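Local coordinates for putative uncharacterized protein smu.1604c (Streptococcus mutans, PDB 3L9F) that is probably a PadR-family transcription regulator that binds DNA through a winged-helix N-terminal domain, and has a magnesium-binding site, at residues N56-L59 with Q60-S64; K127-F130 with L131-L134; E152-R155 with K156-K159. All coordinates share one frame; numbering follows the deposited sequence.

Interaction 1: residues N56-L59 with Q60-S64; sequences NDIL and QNQLS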
# COMPACT_ATOMS: atom_id res chain seq x y z
N ASN A 56 17.98 1.22 7.68
CA ASN A 56 17.13 2.27 7.17
C ASN A 56 17.37 2.49 5.68
O ASN A 56 16.44 2.69 4.92
CB ASN A 56 17.35 3.55 7.95
CG ASN A 56 16.47 4.68 7.47
OD1 ASN A 56 15.26 4.68 7.70
ND2 ASN A 56 17.08 5.66 6.80
N ASP A 57 18.64 2.46 5.27
CA ASP A 57 19.00 2.63 3.87
C ASP A 57 18.32 1.54 3.04
O ASP A 57 17.70 1.82 2.01
CB ASP A 57 20.52 2.58 3.71
CG ASP A 57 21.01 2.97 2.32
OD1 ASP A 57 20.19 3.29 1.44
OD2 ASP A 57 22.24 2.97 2.13
N ILE A 58 18.43 0.29 3.50
CA ILE A 58 17.82 -0.83 2.79
C ILE A 58 16.31 -0.65 2.69
O ILE A 58 15.75 -0.77 1.62
CB ILE A 58 18.13 -2.16 3.47
CG1 ILE A 58 19.64 -2.44 3.33
CG2 ILE A 58 17.30 -3.29 2.86
CD1 ILE A 58 20.15 -3.56 4.20
N LEU A 59 15.67 -0.36 3.82
CA LEU A 59 14.21 -0.24 3.84
C LEU A 59 13.72 0.93 3.00
O LEU A 59 12.81 0.77 2.19
CB LEU A 59 13.70 -0.14 5.28
CG LEU A 59 12.18 -0.21 5.42
CD1 LEU A 59 11.71 -1.62 5.08
CD2 LEU A 59 11.79 0.17 6.84
N GLN A 60 14.33 2.11 3.18
CA GLN A 60 13.90 3.30 2.43
C GLN A 60 14.27 3.26 0.96
O GLN A 60 13.50 3.71 0.12
CB GLN A 60 14.47 4.58 3.05
CG GLN A 60 14.03 4.83 4.48
CD GLN A 60 12.53 4.99 4.59
OE1 GLN A 60 11.93 5.82 3.91
NE2 GLN A 60 11.91 4.19 5.45
N ASN A 61 15.46 2.75 0.64
CA ASN A 61 16.00 2.93 -0.70
C ASN A 61 16.07 1.68 -1.56
O ASN A 61 16.16 1.77 -2.78
CB ASN A 61 17.38 3.58 -0.62
CG ASN A 61 17.35 4.93 0.07
OD1 ASN A 61 18.18 5.21 0.94
ND2 ASN A 61 16.39 5.76 -0.31
N GLN A 62 16.05 0.51 -0.93
CA GLN A 62 16.19 -0.72 -1.69
C GLN A 62 14.88 -1.50 -1.77
O GLN A 62 14.50 -1.96 -2.85
CB GLN A 62 17.28 -1.61 -1.09
CG GLN A 62 18.67 -0.99 -1.16
CD GLN A 62 19.76 -2.01 -0.87
OE1 GLN A 62 19.51 -3.01 -0.19
NE2 GLN A 62 20.95 -1.79 -1.42
N LEU A 63 14.20 -1.63 -0.65
CA LEU A 63 13.04 -2.51 -0.57
C LEU A 63 11.72 -1.76 -0.68
O LEU A 63 10.64 -2.35 -0.59
CB LEU A 63 13.08 -3.32 0.73
CG LEU A 63 14.40 -4.07 1.01
CD1 LEU A 63 14.22 -5.07 2.16
CD2 LEU A 63 14.91 -4.78 -0.25
N SER A 64 11.78 -0.46 -0.90
CA SER A 64 10.56 0.33 -0.94
C SER A 64 9.59 -0.03 -2.09
O SER A 64 8.44 0.42 -2.07
CB SER A 64 10.89 1.82 -0.98
OG SER A 64 11.56 2.16 -2.17

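Interaction 2: residues K127-F130 with L131-L134; sequences KSDF and LMRL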
# COMPACT_ATOMS: atom_id res chain seq x y z
N LYS A 127 -2.64 1.81 -0.24
CA LYS A 127 -3.43 3.00 0.03
C LYS A 127 -2.80 4.14 -0.73
O LYS A 127 -1.69 4.57 -0.43
CB LYS A 127 -3.47 3.28 1.53
CG LYS A 127 -3.87 2.05 2.34
CD LYS A 127 -4.42 2.36 3.73
CE LYS A 127 -3.34 2.71 4.71
NZ LYS A 127 -3.90 2.79 6.09
N SER A 128 -3.50 4.61 -1.75
CA SER A 128 -2.96 5.65 -2.61
C SER A 128 -3.67 6.97 -2.37
O SER A 128 -4.85 7.11 -2.70
CB SER A 128 -3.09 5.27 -4.09
OG SER A 128 -2.69 6.35 -4.92
N ASP A 129 -2.94 7.93 -1.80
CA ASP A 129 -3.50 9.25 -1.59
C ASP A 129 -3.76 9.93 -2.93
O ASP A 129 -4.78 10.61 -3.09
CB ASP A 129 -2.55 10.10 -0.74
CG ASP A 129 -3.21 11.35 -0.19
OD1 ASP A 129 -4.46 11.41 -0.17
OD2 ASP A 129 -2.48 12.27 0.23
N PHE A 130 -2.85 9.74 -3.88
CA PHE A 130 -3.02 10.31 -5.21
C PHE A 130 -4.37 9.90 -5.80
O PHE A 130 -5.15 10.75 -6.23
CB PHE A 130 -1.89 9.88 -6.14
CG PHE A 130 -2.15 10.20 -7.59
CD1 PHE A 130 -2.10 11.51 -8.05
CD2 PHE A 130 -2.45 9.19 -8.49
CE1 PHE A 130 -2.35 11.80 -9.37
CE2 PHE A 130 -2.71 9.47 -9.81
CZ PHE A 130 -2.65 10.79 -10.25
N LEU A 131 -4.63 8.60 -5.85
CA LEU A 131 -5.88 8.12 -6.42
C LEU A 131 -7.08 8.68 -5.65
O LEU A 131 -8.09 9.06 -6.25
CB LEU A 131 -5.92 6.60 -6.46
CG LEU A 131 -4.89 5.97 -7.40
CD1 LEU A 131 -5.05 4.46 -7.36
CD2 LEU A 131 -5.08 6.48 -8.82
N MET A 132 -6.96 8.73 -4.32
CA MET A 132 -8.04 9.26 -3.49
C MET A 132 -8.40 10.68 -3.93
O MET A 132 -9.57 11.01 -4.06
CB MET A 132 -7.63 9.22 -2.01
CG MET A 132 -8.72 9.60 -1.03
SD MET A 132 -8.82 11.38 -0.73
CE MET A 132 -9.86 11.40 0.74
N ARG A 133 -7.38 11.51 -4.17
CA ARG A 133 -7.62 12.91 -4.53
C ARG A 133 -8.41 12.98 -5.83
O ARG A 133 -9.34 13.78 -5.96
CB ARG A 133 -6.30 13.67 -4.71
CG ARG A 133 -5.36 13.60 -3.53
CD ARG A 133 -6.06 13.91 -2.21
NE ARG A 133 -5.10 13.94 -1.11
CZ ARG A 133 -4.44 15.04 -0.73
NH1 ARG A 133 -3.58 14.97 0.27
NH2 ARG A 133 -4.66 16.19 -1.34
N LEU A 134 -8.04 12.15 -6.80
CA LEU A 134 -8.78 12.12 -8.05
C LEU A 134 -10.20 11.55 -7.86
O LEU A 134 -11.16 12.05 -8.45
CB LEU A 134 -8.01 11.35 -9.12
CG LEU A 134 -7.10 12.21 -10.01
CD1 LEU A 134 -6.07 12.97 -9.17
CD2 LEU A 134 -6.41 11.34 -11.05

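Interaction 3: residues E152-R155 with K156-K159; sequences EIER and KEEK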
# COMPACT_ATOMS: atom_id res chain seq x y z
N GLU A 152 2.70 13.09 -9.69
CA GLU A 152 2.68 11.64 -9.52
C GLU A 152 3.55 10.98 -10.57
O GLU A 152 4.24 9.99 -10.28
CB GLU A 152 1.25 11.09 -9.61
CG GLU A 152 1.18 9.57 -9.65
CD GLU A 152 1.35 8.92 -8.29
OE1 GLU A 152 1.57 9.64 -7.29
OE2 GLU A 152 1.26 7.68 -8.22
N ILE A 153 3.52 11.49 -11.80
CA ILE A 153 4.41 10.94 -12.84
C ILE A 153 5.86 11.04 -12.38
O ILE A 153 6.64 10.09 -12.52
CB ILE A 153 4.23 11.64 -14.20
CG1 ILE A 153 2.87 11.29 -14.81
CG2 ILE A 153 5.33 11.22 -15.18
CD1 ILE A 153 2.55 12.06 -16.06
N GLU A 154 6.23 12.18 -11.80
CA GLU A 154 7.59 12.36 -11.30
C GLU A 154 7.92 11.38 -10.18
O GLU A 154 9.04 10.87 -10.09
CB GLU A 154 7.81 13.80 -10.84
CG GLU A 154 7.72 14.80 -11.97
CD GLU A 154 7.70 16.24 -11.49
OE1 GLU A 154 7.83 16.46 -10.26
OE2 GLU A 154 7.56 17.15 -12.34
N ARG A 155 6.95 11.10 -9.32
CA ARG A 155 7.18 10.14 -8.25
C ARG A 155 7.45 8.76 -8.82
O ARG A 155 8.35 8.04 -8.35
CB ARG A 155 6.02 10.12 -7.26
CG ARG A 155 6.06 11.28 -6.27
CD ARG A 155 5.08 11.09 -5.13
NE ARG A 155 3.70 11.10 -5.60
CZ ARG A 155 2.93 12.19 -5.65
NH1 ARG A 155 3.41 13.36 -5.24
NH2 ARG A 155 1.69 12.11 -6.11
N LYS A 156 6.70 8.38 -9.86
CA LYS A 156 6.90 7.09 -10.49
C LYS A 156 8.26 7.04 -11.16
O LYS A 156 8.94 6.02 -11.14
CB LYS A 156 5.80 6.79 -11.51
CG LYS A 156 4.40 6.69 -10.92
CD LYS A 156 4.27 5.46 -10.01
CE LYS A 156 2.82 5.23 -9.62
NZ LYS A 156 1.93 5.99 -10.54
N GLU A 157 8.68 8.15 -11.75
CA GLU A 157 9.98 8.18 -12.40
C GLU A 157 11.11 7.98 -11.40
O GLU A 157 12.06 7.23 -11.66
CB GLU A 157 10.15 9.47 -13.21
CG GLU A 157 9.49 9.38 -14.58
CD GLU A 157 9.34 10.73 -15.26
OE1 GLU A 157 9.40 11.76 -14.57
OE2 GLU A 157 9.14 10.74 -16.50
N GLU A 158 10.99 8.63 -10.24
CA GLU A 158 11.97 8.49 -9.17
C GLU A 158 12.05 7.04 -8.69
O GLU A 158 13.15 6.52 -8.46
CB GLU A 158 11.60 9.39 -7.99
CG GLU A 158 12.80 10.03 -7.30
CD GLU A 158 13.86 9.03 -6.85
OE1 GLU A 158 14.79 8.75 -7.64
OE2 GLU A 158 13.76 8.52 -5.71
N LYS A 159 10.90 6.39 -8.54
CA LYS A 159 10.90 5.00 -8.07
C LYS A 159 11.46 4.04 -9.11
O LYS A 159 12.18 3.10 -8.78
CB LYS A 159 9.49 4.57 -7.64
CG LYS A 159 9.01 5.31 -6.40
CD LYS A 159 7.54 5.00 -6.11
CE LYS A 159 7.05 5.77 -4.90
NZ LYS A 159 5.65 5.42 -4.57

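Interaction 1: residues N56-L59 with Q60-S64
Asn56 opens the contact by receiving Gln60 one helical turn on, its carbonyl O taking Gln60 N at 2.8 Å in a nearly straight bond. Their side chains keep to the same flank: Asn56 OD1 lies 3.5 Å from Gln60 CG, and the two amide planes are only 14° apart, though the amides do not bond to each other. Gln60 CG, anti to its own carbonyl carbon (chi1 -61°), is the part that comes alongside Asn56. Asp57 continues the alpha-helical pattern through its carbonyl, which accepts Asn61 N. At Ile58 the pattern changes. Its carbonyl O takes two amides, Gln62 N at 2.9 Å from above the carbonyl plane and Leu63 N at the same 2.9 Å nearly along the C=O axis, the second being the i+5 bond of a pi-type turn near the end of helix 52-62. The side chains follow suit, Ile58 CG2 resting 3.5 Å from Leu63 CG, side by side and pointing the same way. Leu59 turns from this pair toward Ile40 on helix 37-44, which Leu63 also meets, while Leu63 reaches Phe135 of the second subunit as well. In this helix of the PadR-like region, Ile58 O thus holds both amides, Leu63 N bonding to it in place of Leu59 O, which is consistent with Leu63 lying beside Ile58 as an apolar pair covered by helix 37-44.

Interaction 2: residues K127-F130 with L131-L134
Ser128 OG receives Leu131 N at 3.1 Å, the capping bond of an N-cap serine at the start of helix 129-135. With OG anti to the backbone N (chi1 174°), the hydroxyl oxygen swings over the first turn and meets the amide almost straight on, at an N-H...O angle of 171°; it also sits 3.3 Å from Leu131 CG. The next residue, Asp129, meets Arg133 four positions on in a side-on salt bridge with one nitrogen for each oxygen. Arg133 NE reaches Asp129 OD1 at 2.8 Å, and Arg133 NH1 reaches Asp129 OD2 at 2.9 Å. The carboxylate and guanidinium planes stand 59° apart, so the two groups are not coplanar: OD1 lies in the guanidinium plane but is itself met from above the carboxylate. Beside this polar pair, Phe130 spans two leucines, its CD2 near Leu131 CD2 and its CZ near Leu134 CD2. Further out, strand 125-127 pairs with a strand of the second subunit, and Leu134 packs on Leu145 and Leu148 of helix 142-172. Tyr116 OH and Asn122 N of the second subunit bond to Asp129, and the Tyr116 ring makes a cation-pi contact with Arg133, holding the buried ion pair within the dimer interface. Arg133 NH2, the nitrogen not used on Asp129, donates to Ser119 O of the second subunit.

Interaction 3: residues E152-R155 with K156-K159
Glu152 lies between two cations, one at each carboxylate oxygen. Lys156 crosses it at a slant and brings NZ to 2.9 Å from Glu152 OE2, on the anti side and somewhat out of the carboxylate plane. Arg155 comes to the other oxygen side-on, with both nitrogens directed to the same atom: NH2 lies 2.7 Å from Glu152 OE1, almost head-on to its C-O bond, and NE lies 3.1 Å from Glu152 OE1, out of the carboxylate plane on the anti side. OE1 stays close to the guanidinium plane in both bonds. The bend of Glu152 at chi2 (79°) carries its carboxylate along the helix toward these partners, and Lys156 answers with bends at chi2 and chi4, the latter at an unusual 17° that curls the ammonium group round to OE2. All of this takes place on the long helix 142-172, in a region predicted to form a coiled coil, where i to i+3 and i to i+4 spacings bring Arg155 and Lys156 onto the flank of Glu152. Tyr186 OH of the second subunit bonds to both Glu152 OE2 and Lys156 NZ, joining the salt-bridge network to the dimer interface; the opposed charges so close together would probably favour the ionised forms of all three residues. Ile153 and Glu157 form a different pair, side by side and pointing the same way, with Ile153 CG2 4.0 Å from Glu157 CD. Both face helix 178-202, Ile153 against Leu198 and Leu202 and Glu157 against Lys195. Further along, the extended side chain of Lys159 starts out alongside a carbonyl of the preceding turn, its CG 3.4 Å from Arg155 O, while Glu158 turns to Arg162 in a salt bridge.

All three are local contacts along a helix or at its end, but their surroundings differ. The touching residues of interaction 2 are all buried, and the second subunit reaches the whole segment, whereas interactions 1 and 3 are partly buried, each with an exposed flank. Interaction 1 belongs to the PadR-like region and relies on backbone bonds and an apolar pair; interactions 2 and 3 lie in the C-terminal region related to virulence activator alpha and use salt bridges; a tyrosine of the second subunit bonds to Asp129 in one and to Glu152 and Lys156 in the other. Those two also touch, Phe130 CB lying 3.7 Å from Glu152 OE1. Interaction 1 touches neither, yet Arg162 bonds to both Ser64 and Glu158.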